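PDB 1ODF: hypothetical 33.3 KDA protein IN ade3-ser2 intergenic region from Saccharomyces cerevisiae, which is probably an ATP-dependent kinase of the GLYK kinase family, close in structure to bacterial pantothenate kinase, whose substrate is not yet known. Local coordinates for residues A[90-104]-A[181-195]. Residues are numbered along the deposited sequence; the frame is centred on the assembly and turned at random.
Sequences NKLLQGRGLPGTHDM and DMVDVNAKLFFYSDL. With SO4 (sulfate ion), chain C.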
ATOM      1  N   ASN A  90       8.775 -15.702 -15.239  1.00 57.11           N
ATOM      2  CA  ASN A  90       8.928 -14.407 -14.592  1.00 55.81           C
ATOM      3  C   ASN A  90       9.204 -14.678 -13.112  1.00 55.55           C
ATOM      4  O   ASN A  90       8.302 -15.056 -12.362  1.00 54.38           O
ATOM      5  CB  ASN A  90       7.648 -13.582 -14.758  1.00 53.99           C
ATOM      6  CG  ASN A  90       7.825 -12.142 -14.335  1.00 51.62           C
ATOM      7  OD1 ASN A  90       8.226 -11.866 -13.207  1.00 50.13           O
ATOM      8  ND2 ASN A  90       7.529 -11.212 -15.240  1.00 50.10           N
ATOM      9  N   LYS A  91      10.451 -14.493 -12.696  1.00 55.52           N
ATOM     10  CA  LYS A  91      10.814 -14.753 -11.310  1.00 55.37           C
ATOM     11  C   LYS A  91      10.179 -13.790 -10.310  1.00 54.72           C
ATOM     12  O   LYS A  91       9.984 -14.139  -9.144  1.00 55.83           O
ATOM     13  CB  LYS A  91      12.340 -14.755 -11.153  1.00 57.97           C
ATOM     14  CG  LYS A  91      13.011 -15.996 -11.740  1.00 60.97           C
ATOM     15  CD  LYS A  91      14.468 -16.167 -11.290  1.00 63.34           C
ATOM     16  CE  LYS A  91      15.449 -15.329 -12.105  1.00 63.94           C
ATOM     17  NZ  LYS A  91      15.247 -13.867 -11.927  1.00 66.27           N
ATOM     18  N   LEU A  92       9.846 -12.586 -10.762  1.00 52.67           N
ATOM     19  CA  LEU A  92       9.233 -11.596  -9.883  1.00 51.01           C
ATOM     20  C   LEU A  92       7.778 -11.929  -9.530  1.00 50.54           C
ATOM     21  O   LEU A  92       7.242 -11.442  -8.528  1.00 51.61           O
ATOM     22  CB  LEU A  92       9.301 -10.211 -10.531  1.00 49.15           C
ATOM     23  CG  LEU A  92      10.710  -9.681 -10.805  1.00 47.38           C
ATOM     24  CD1 LEU A  92      10.618  -8.322 -11.461  1.00 46.97           C
ATOM     25  CD2 LEU A  92      11.490  -9.590  -9.508  1.00 45.78           C
ATOM     26  N   LEU A  93       7.140 -12.769 -10.343  1.00 48.78           N
ATOM     27  CA  LEU A  93       5.749 -13.128 -10.098  1.00 47.69           C
ATOM     28  C   LEU A  93       5.566 -14.463  -9.397  1.00 48.63           C
ATOM     29  O   LEU A  93       4.437 -14.870  -9.100  1.00 47.76           O
ATOM     30  CB  LEU A  93       4.965 -13.114 -11.413  1.00 46.68           C
ATOM     31  CG  LEU A  93       4.729 -11.705 -11.969  1.00 47.81           C
ATOM     32  CD1 LEU A  93       3.976 -11.796 -13.284  1.00 46.68           C
ATOM     33  CD2 LEU A  93       3.943 -10.866 -10.939  1.00 47.12           C
ATOM     34  N   GLN A  94       6.675 -15.148  -9.138  1.00 49.46           N
ATOM     35  CA  GLN A  94       6.620 -16.430  -8.449  1.00 48.82           C
ATOM     36  C   GLN A  94       6.395 -16.125  -6.972  1.00 47.95           C
ATOM     37  O   GLN A  94       7.234 -15.493  -6.322  1.00 46.94           O
ATOM     38  CB  GLN A  94       7.932 -17.201  -8.634  1.00 49.97           C
ATOM     39  CG  GLN A  94       8.266 -17.549 -10.078  1.00 50.01           C
ATOM     40  CD  GLN A  94       7.132 -18.280 -10.784  1.00 52.97           C
ATOM     41  OE1 GLN A  94       6.520 -19.194 -10.224  1.00 53.45           O
ATOM     42  NE2 GLN A  94       6.852 -17.881 -12.025  1.00 53.31           N
ATOM     43  N   GLY A  95       5.250 -16.563  -6.457  1.00 46.61           N
ATOM     44  CA  GLY A  95       4.924 -16.318  -5.066  1.00 45.35           C
ATOM     45  C   GLY A  95       4.325 -14.938  -4.848  1.00 45.15           C
ATOM     46  O   GLY A  95       4.582 -14.010  -5.619  1.00 43.21           O
ATOM     47  N   ARG A  96       3.520 -14.807  -3.797  1.00 43.97           N
ATOM     48  CA  ARG A  96       2.893 -13.533  -3.463  1.00 44.63           C
ATOM     49  C   ARG A  96       3.957 -12.446  -3.329  1.00 43.15           C
ATOM     50  O   ARG A  96       5.116 -12.735  -3.039  1.00 41.44           O
ATOM     51  CB  ARG A  96       2.129 -13.650  -2.141  1.00 45.70           C
ATOM     52  CG  ARG A  96       3.028 -13.765  -0.909  1.00 45.88           C
ATOM     53  CD  ARG A  96       2.220 -13.726   0.387  1.00 45.53           C
ATOM     54  NE  ARG A  96       3.072 -13.501   1.554  1.00 47.12           N
ATOM     55  CZ  ARG A  96       3.553 -14.458   2.346  1.00 47.23           C
ATOM     56  NH1 ARG A  96       3.262 -15.734   2.117  1.00 45.98           N
ATOM     57  NH2 ARG A  96       4.345 -14.134   3.359  1.00 46.33           N
ATOM     58  N   GLY A  97       3.563 -11.198  -3.551  1.00 42.28           N
ATOM     59  CA  GLY A  97       4.515 -10.112  -3.422  1.00 41.74           C
ATOM     60  C   GLY A  97       4.296  -8.880  -4.283  1.00 42.45           C
ATOM     61  O   GLY A  97       3.720  -7.891  -3.834  1.00 44.08           O
ATOM     62  N   LEU A  98       4.756  -8.939  -5.525  1.00 42.45           N
ATOM     63  CA  LEU A  98       4.662  -7.808  -6.436  1.00 41.11           C
ATOM     64  C   LEU A  98       3.278  -7.569  -7.024  1.00 41.23           C
ATOM     65  O   LEU A  98       2.387  -8.418  -6.923  1.00 40.24           O
ATOM     66  CB  LEU A  98       5.655  -7.985  -7.592  1.00 41.40           C
ATOM     67  CG  LEU A  98       7.166  -7.918  -7.337  1.00 44.79           C
ATOM     68  CD1 LEU A  98       7.509  -6.577  -6.692  1.00 44.61           C
ATOM     69  CD2 LEU A  98       7.609  -9.081  -6.444  1.00 44.75           C
ATOM     70  N   PRO A  99       3.083  -6.393  -7.651  1.00 38.58           N
ATOM     71  CA  PRO A  99       1.797  -6.074  -8.267  1.00 38.36           C
ATOM     72  C   PRO A  99       1.482  -7.220  -9.234  1.00 37.59           C
ATOM     73  O   PRO A  99       2.352  -7.650  -9.995  1.00 34.79           O
ATOM     74  CB  PRO A  99       2.090  -4.774  -9.003  1.00 37.56           C
ATOM     75  CG  PRO A  99       3.114  -4.127  -8.143  1.00 36.44           C
ATOM     76  CD  PRO A  99       4.025  -5.270  -7.801  1.00 37.07           C
ATOM     77  N   GLY A 100       0.247  -7.710  -9.202  1.00 37.01           N
ATOM     78  CA  GLY A 100      -0.120  -8.811 -10.072  1.00 37.25           C
ATOM     79  C   GLY A 100      -0.415 -10.038  -9.234  1.00 37.70           C
ATOM     80  O   GLY A 100      -0.999 -11.005  -9.718  1.00 39.55           O
ATOM     81  N   THR A 101      -0.013  -9.996  -7.965  1.00 37.62           N
ATOM     82  CA  THR A 101      -0.242 -11.105  -7.050  1.00 37.71           C
ATOM     83  C   THR A 101      -1.456 -10.858  -6.158  1.00 37.54           C
ATOM     84  O   THR A 101      -1.652 -11.553  -5.155  1.00 35.37           O
ATOM     85  CB  THR A 101       0.995 -11.365  -6.151  1.00 38.00           C
ATOM     86  OG1 THR A 101       1.260 -10.209  -5.345  1.00 39.87           O
ATOM     87  CG2 THR A 101       2.216 -11.687  -7.006  1.00 38.86           C
ATOM     88  N   HIS A 102      -2.263  -9.863  -6.518  1.00 36.09           N
ATOM     89  CA  HIS A 102      -3.467  -9.560  -5.753  1.00 37.75           C
ATOM     90  C   HIS A 102      -4.726  -9.901  -6.548  1.00 37.93           C
ATOM     91  O   HIS A 102      -4.718  -9.915  -7.776  1.00 36.76           O
ATOM     92  CB  HIS A 102      -3.512  -8.080  -5.352  1.00 38.60           C
ATOM     93  CG  HIS A 102      -2.455  -7.688  -4.372  1.00 38.71           C
ATOM     94  ND1 HIS A 102      -1.206  -7.251  -4.757  1.00 37.25           N
ATOM     95  CD2 HIS A 102      -2.455  -7.689  -3.018  1.00 37.28           C
ATOM     96  CE1 HIS A 102      -0.485  -6.995  -3.682  1.00 38.08           C
ATOM     97  NE2 HIS A 102      -1.219  -7.254  -2.614  1.00 36.63           N
ATOM     98  N   ASP A 103      -5.811 -10.165  -5.830  1.00 39.59           N
ATOM     99  CA  ASP A 103      -7.082 -10.509  -6.451  1.00 39.53           C
ATOM    100  C   ASP A 103      -7.839  -9.239  -6.850  1.00 39.52           C
ATOM    101  O   ASP A 103      -8.593  -8.678  -6.054  1.00 38.37           O
ATOM    102  CB  ASP A 103      -7.907 -11.345  -5.469  1.00 39.55           C
ATOM    103  CG  ASP A 103      -9.111 -11.989  -6.121  1.00 39.58           C
ATOM    104  OD1 ASP A 103      -9.699 -12.894  -5.495  1.00 42.33           O
ATOM    105  OD2 ASP A 103      -9.466 -11.587  -7.251  1.00 40.51           O
ATOM    106  N   MET A 104      -7.637  -8.802  -8.090  1.00 40.39           N
ATOM    107  CA  MET A 104      -8.270  -7.583  -8.589  1.00 41.89           C
ATOM    108  C   MET A 104      -9.773  -7.694  -8.746  1.00 43.05           C
ATOM    109  O   MET A 104     -10.498  -6.728  -8.498  1.00 43.06           O
ATOM    110  CB  MET A 104      -7.657  -7.175  -9.930  1.00 42.60           C
ATOM    111  CG  MET A 104      -6.142  -7.070  -9.903  1.00 43.08           C
ATOM    112  SD  MET A 104      -5.562  -6.171  -8.445  1.00 46.42           S
ATOM    113  CE  MET A 104      -6.143  -4.491  -8.828  1.00 45.60           C
ATOM    114  N   ASP A 181      11.344  -9.356 -16.436  1.00 52.70           N
ATOM    115  CA  ASP A 181      10.175  -9.639 -15.617  1.00 51.47           C
ATOM    116  C   ASP A 181       9.353  -8.404 -15.250  1.00 50.12           C
ATOM    117  O   ASP A 181       8.176  -8.523 -14.903  1.00 49.99           O
ATOM    118  CB  ASP A 181      10.600 -10.379 -14.341  1.00 52.13           C
ATOM    119  CG  ASP A 181      11.305 -11.704 -14.634  1.00 54.29           C
ATOM    120  OD1 ASP A 181      10.935 -12.376 -15.621  1.00 54.86           O
ATOM    121  OD2 ASP A 181      12.216 -12.082 -13.866  1.00 53.12           O
ATOM    122  N   MET A 182       9.960  -7.224 -15.328  1.00 47.08           N
ATOM    123  CA  MET A 182       9.246  -6.001 -14.981  1.00 45.87           C
ATOM    124  C   MET A 182       8.191  -5.609 -15.993  1.00 45.39           C
ATOM    125  O   MET A 182       7.279  -4.853 -15.681  1.00 46.83           O
ATOM    126  CB  MET A 182      10.214  -4.832 -14.791  1.00 44.22           C
ATOM    127  CG  MET A 182      10.868  -4.797 -13.421  1.00 42.75           C
ATOM    128  SD  MET A 182       9.657  -4.914 -12.073  1.00 41.38           S
ATOM    129  CE  MET A 182       8.842  -3.266 -12.174  1.00 40.31           C
ATOM    130  N   VAL A 183       8.317  -6.126 -17.205  1.00 45.86           N
ATOM    131  CA  VAL A 183       7.366  -5.816 -18.259  1.00 46.31           C
ATOM    132  C   VAL A 183       5.950  -6.205 -17.850  1.00 46.70           C
ATOM    133  O   VAL A 183       5.020  -5.408 -17.983  1.00 46.13           O
ATOM    134  CB  VAL A 183       7.760  -6.535 -19.564  1.00 46.86           C
ATOM    135  CG1 VAL A 183       6.632  -6.447 -20.591  1.00 45.90           C
ATOM    136  CG2 VAL A 183       9.036  -5.904 -20.115  1.00 48.00           C
ATOM    137  N   ASP A 184       5.787  -7.424 -17.346  1.00 46.10           N
ATOM    138  CA  ASP A 184       4.474  -7.888 -16.916  1.00 47.26           C
ATOM    139  C   ASP A 184       4.039  -7.173 -15.632  1.00 46.48           C
ATOM    140  O   ASP A 184       2.869  -6.830 -15.468  1.00 45.38           O
ATOM    141  CB  ASP A 184       4.485  -9.402 -16.672  1.00 50.52           C
ATOM    142  CG  ASP A 184       4.771 -10.204 -17.933  1.00 54.46           C
ATOM    143  OD1 ASP A 184       3.990 -10.100 -18.910  1.00 57.03           O
ATOM    144  OD2 ASP A 184       5.779 -10.943 -17.945  1.00 56.65           O
ATOM    145  N   VAL A 185       4.981  -6.948 -14.723  1.00 45.35           N
ATOM    146  CA  VAL A 185       4.655  -6.278 -13.472  1.00 44.17           C
ATOM    147  C   VAL A 185       4.027  -4.927 -13.788  1.00 43.89           C
ATOM    148  O   VAL A 185       2.968  -4.584 -13.254  1.00 44.11           O
ATOM    149  CB  VAL A 185       5.911  -6.087 -12.586  1.00 43.85           C
ATOM    150  CG1 VAL A 185       5.544  -5.347 -11.301  1.00 41.30           C
ATOM    151  CG2 VAL A 185       6.510  -7.446 -12.246  1.00 42.70           C
ATOM    152  N   ASN A 186       4.684  -4.180 -14.671  1.00 41.30           N
ATOM    153  CA  ASN A 186       4.213  -2.870 -15.103  1.00 40.40           C
ATOM    154  C   ASN A 186       2.787  -2.958 -15.654  1.00 39.98           C
ATOM    155  O   ASN A 186       1.963  -2.089 -15.388  1.00 39.29           O
ATOM    156  CB  ASN A 186       5.148  -2.311 -16.182  1.00 39.39           C
ATOM    157  CG  ASN A 186       4.713  -0.949 -16.682  1.00 40.45           C
ATOM    158  OD1 ASN A 186       4.761   0.041 -15.949  1.00 40.93           O
ATOM    159  ND2 ASN A 186       4.278  -0.892 -17.933  1.00 39.77           N
ATOM    160  N   ALA A 187       2.495  -4.008 -16.420  1.00 40.17           N
ATOM    161  CA  ALA A 187       1.158  -4.183 -16.987  1.00 39.38           C
ATOM    162  C   ALA A 187       0.162  -4.444 -15.871  1.00 38.94           C
ATOM    163  O   ALA A 187      -0.964  -3.933 -15.882  1.00 38.67           O
ATOM    164  CB  ALA A 187       1.143  -5.340 -17.966  1.00 38.27           C
ATOM    165  N   LYS A 188       0.594  -5.252 -14.910  1.00 37.64           N
ATOM    166  CA  LYS A 188      -0.222  -5.603 -13.760  1.00 36.81           C
ATOM    167  C   LYS A 188      -0.518  -4.384 -12.878  1.00 34.63           C
ATOM    168  O   LYS A 188      -1.617  -4.248 -12.351  1.00 34.49           O
ATOM    169  CB  LYS A 188       0.492  -6.680 -12.934  1.00 38.38           C
ATOM    170  CG  LYS A 188       0.579  -8.032 -13.613  1.00 39.44           C
ATOM    171  CD  LYS A 188      -0.820  -8.598 -13.844  1.00 42.93           C
ATOM    172  CE  LYS A 188      -0.784 -10.034 -14.335  1.00 43.41           C
ATOM    173  NZ  LYS A 188      -2.161 -10.613 -14.388  1.00 50.05           N
ATOM    174  N   LEU A 189       0.464  -3.501 -12.724  1.00 32.54           N
ATOM    175  CA  LEU A 189       0.291  -2.307 -11.902  1.00 32.81           C
ATOM    176  C   LEU A 189      -0.910  -1.476 -12.381  1.00 35.04           C
ATOM    177  O   LEU A 189      -1.566  -0.791 -11.591  1.00 33.29           O
ATOM    178  CB  LEU A 189       1.568  -1.452 -11.933  1.00 30.45           C
ATOM    179  CG  LEU A 189       1.532  -0.128 -11.148  1.00 29.62           C
ATOM    180  CD1 LEU A 189       1.242  -0.412  -9.677  1.00 28.81           C
ATOM    181  CD2 LEU A 189       2.851   0.629 -11.300  1.00 28.75           C
ATOM    182  N   PHE A 190      -1.194  -1.553 -13.678  1.00 34.82           N
ATOM    183  CA  PHE A 190      -2.295  -0.812 -14.271  1.00 36.15           C
ATOM    184  C   PHE A 190      -3.629  -0.990 -13.542  1.00 35.85           C
ATOM    185  O   PHE A 190      -4.309  -0.010 -13.236  1.00 34.53           O
ATOM    186  CB  PHE A 190      -2.477  -1.216 -15.738  1.00 38.24           C
ATOM    187  CG  PHE A 190      -3.621  -0.512 -16.414  1.00 40.31           C
ATOM    188  CD1 PHE A 190      -3.537   0.845 -16.719  1.00 41.07           C
ATOM    189  CD2 PHE A 190      -4.814  -1.185 -16.672  1.00 41.46           C
ATOM    190  CE1 PHE A 190      -4.626   1.526 -17.267  1.00 40.24           C
ATOM    191  CE2 PHE A 190      -5.907  -0.514 -17.217  1.00 40.42           C
ATOM    192  CZ  PHE A 190      -5.814   0.841 -17.514  1.00 39.83           C
ATOM    193  N   PHE A 191      -3.993  -2.237 -13.260  1.00 35.06           N
ATOM    194  CA  PHE A 191      -5.263  -2.528 -12.603  1.00 38.15           C
ATOM    195  C   PHE A 191      -5.478  -1.829 -11.261  1.00 36.54           C
ATOM    196  O   PHE A 191      -6.613  -1.509 -10.909  1.00 36.79           O
ATOM    197  CB  PHE A 191      -5.444  -4.041 -12.419  1.00 42.92           C
ATOM    198  CG  PHE A 191      -5.630  -4.800 -13.709  1.00 48.50           C
ATOM    199  CD1 PHE A 191      -4.551  -5.020 -14.571  1.00 50.16           C
ATOM    200  CD2 PHE A 191      -6.883  -5.317 -14.055  1.00 52.67           C
ATOM    201  CE1 PHE A 191      -4.715  -5.744 -15.758  1.00 53.23           C
ATOM    202  CE2 PHE A 191      -7.063  -6.046 -15.245  1.00 54.24           C
ATOM    203  CZ  PHE A 191      -5.976  -6.259 -16.097  1.00 53.69           C
ATOM    204  N   TYR A 192      -4.401  -1.596 -10.514  1.00 33.98           N
ATOM    205  CA  TYR A 192      -4.514  -0.936  -9.223  1.00 33.09           C
ATOM    206  C   TYR A 192      -4.711   0.552  -9.441  1.00 34.13           C
ATOM    207  O   TYR A 192      -5.625   1.154  -8.884  1.00 32.27           O
ATOM    208  CB  TYR A 192      -3.250  -1.142  -8.385  1.00 33.20           C
ATOM    209  CG  TYR A 192      -2.856  -2.586  -8.153  1.00 32.50           C
ATOM    210  CD1 TYR A 192      -2.253  -3.338  -9.167  1.00 31.51           C
ATOM    211  CD2 TYR A 192      -3.043  -3.187  -6.903  1.00 30.83           C
ATOM    212  CE1 TYR A 192      -1.837  -4.651  -8.939  1.00 32.03           C
ATOM    213  CE2 TYR A 192      -2.630  -4.500  -6.665  1.00 30.52           C
ATOM    214  CZ  TYR A 192      -2.025  -5.222  -7.685  1.00 32.21           C
ATOM    215  OH  TYR A 192      -1.581  -6.498  -7.448  1.00 35.35           O
ATOM    216  N   SER A 193      -3.835   1.139 -10.251  0.50 33.37           N
ATOM    217  CA  SER A 193      -3.890   2.560 -10.560  0.50 32.86           C
ATOM    218  C   SER A 193      -5.246   2.960 -11.141  0.50 32.86           C
ATOM    219  O   SER A 193      -5.868   3.923 -10.693  0.50 31.79           O
ATOM    220  CB  SER A 193      -2.785   2.907 -11.557  0.50 34.71           C
ATOM    221  OG  SER A 193      -2.870   2.091 -12.716  0.50 34.79           O
ATOM    222  N   ASP A 194      -5.696   2.204 -12.138  1.00 33.09           N
ATOM    223  CA  ASP A 194      -6.968   2.466 -12.806  1.00 35.59           C
ATOM    224  C   ASP A 194      -8.152   2.403 -11.852  1.00 36.54           C
ATOM    225  O   ASP A 194      -9.076   3.212 -11.919  1.00 36.67           O
ATOM    226  CB  ASP A 194      -7.179   1.442 -13.923  1.00 36.89           C
ATOM    227  CG  ASP A 194      -8.379   1.765 -14.796  1.00 38.22           C
ATOM    228  OD1 ASP A 194      -8.322   2.790 -15.510  1.00 38.07           O
ATOM    229  OD2 ASP A 194      -9.372   1.002 -14.764  1.00 36.88           O
ATOM    230  N   LEU A 195      -8.099   1.426 -10.962  1.00 36.72           N
ATOM    231  CA  LEU A 195      -9.143   1.193  -9.983  1.00 37.22           C
ATOM    232  C   LEU A 195      -9.101   2.140  -8.775  1.00 36.96           C
ATOM    233  O   LEU A 195     -10.144   2.438  -8.175  1.00 34.86           O
ATOM    234  CB  LEU A 195      -9.019  -0.249  -9.505  1.00 39.62           C
ATOM    235  CG  LEU A 195     -10.161  -0.913  -8.748  1.00 44.52           C
ATOM    236  CD1 LEU A 195     -11.465  -0.806  -9.540  1.00 43.11           C
ATOM    237  CD2 LEU A 195      -9.783  -2.379  -8.512  1.00 46.96           C
TER
HETATM  238  S   SO4 C 502       5.233 -10.495   2.254  1.00 58.48           S
HETATM  239  O1  SO4 C 502       6.057 -11.156   1.225  1.00 59.78           O
HETATM  240  O2  SO4 C 502       3.813 -10.649   1.909  1.00 58.43           O
HETATM  241  O3  SO4 C 502       5.497 -11.102   3.572  1.00 60.33           O
HETATM  242  O4  SO4 C 502       5.574  -9.063   2.306  1.00 60.55           O
HETATM  243  O   HOH W   1      -2.957 -11.285 -11.494  1.00 44.13           O
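Tyr192 reaches from helix 182-195 into segment 90-104, and two partners meet its hydroxyl. Gly100 N donates to Tyr192 OH over 2.8 Å, almost straight (176°). His102 ND1 lies 2.8 Å from Tyr192 OH, and either could donate. Both nitrogens sit at the edge of the phenol, near its plane, and the His102 and Tyr192 rings stand almost at right angles (89°). Met104, which opens helix 104-114, lies over one face of the phenol. Its chain bends at chi2 and chi3, folding the thioether over the ring: SD is 3.9 Å from the centroid of Tyr192, a Met-aromatic contact, and CE adds a CH-pi contact over the ring centre. Pro99 packs CD against Val185 CG1 at 3.8 Å and CB against the phenol.

At the other end, Asn90 binds Asp181 and Asp184. Asn90 ND2 donates in plane to a lone pair of Asp181 O (2.8 Å) and to the anti lone pair of Asp184 OD2. Asn90 OD1 takes weak bonds from Leu92 N and Leu93 N; the two ND2 bonds hold the amide. Leu92 CD1 rests 3.6 Å from Met182 SD.

A type II turn from Leu98 to Thr101 presents Gly100 N to the phenol. Thr101 OG1 donates to Leu98 O and accepts from Gly97 N, bracing that turn. A water joins Gly100 O to Lys188 NZ. Asp71 holds His102 NE2, Tyr74 stacks on the imidazole, and Phe162 meets Tyr192 edge-to-face.

Residues 90-103 lie in the connection from helix 77-86 to helix 104-114 and pack along helix 182-195. Leu189 and Met182 touch helix 249-262, and Leu195 packs on helix 104-114. Leu98 lies about 7 Å, side chain to side chain, from Gln40 of the predicted ATP-binding P-loop, between strand 32-37 and helix 44-59.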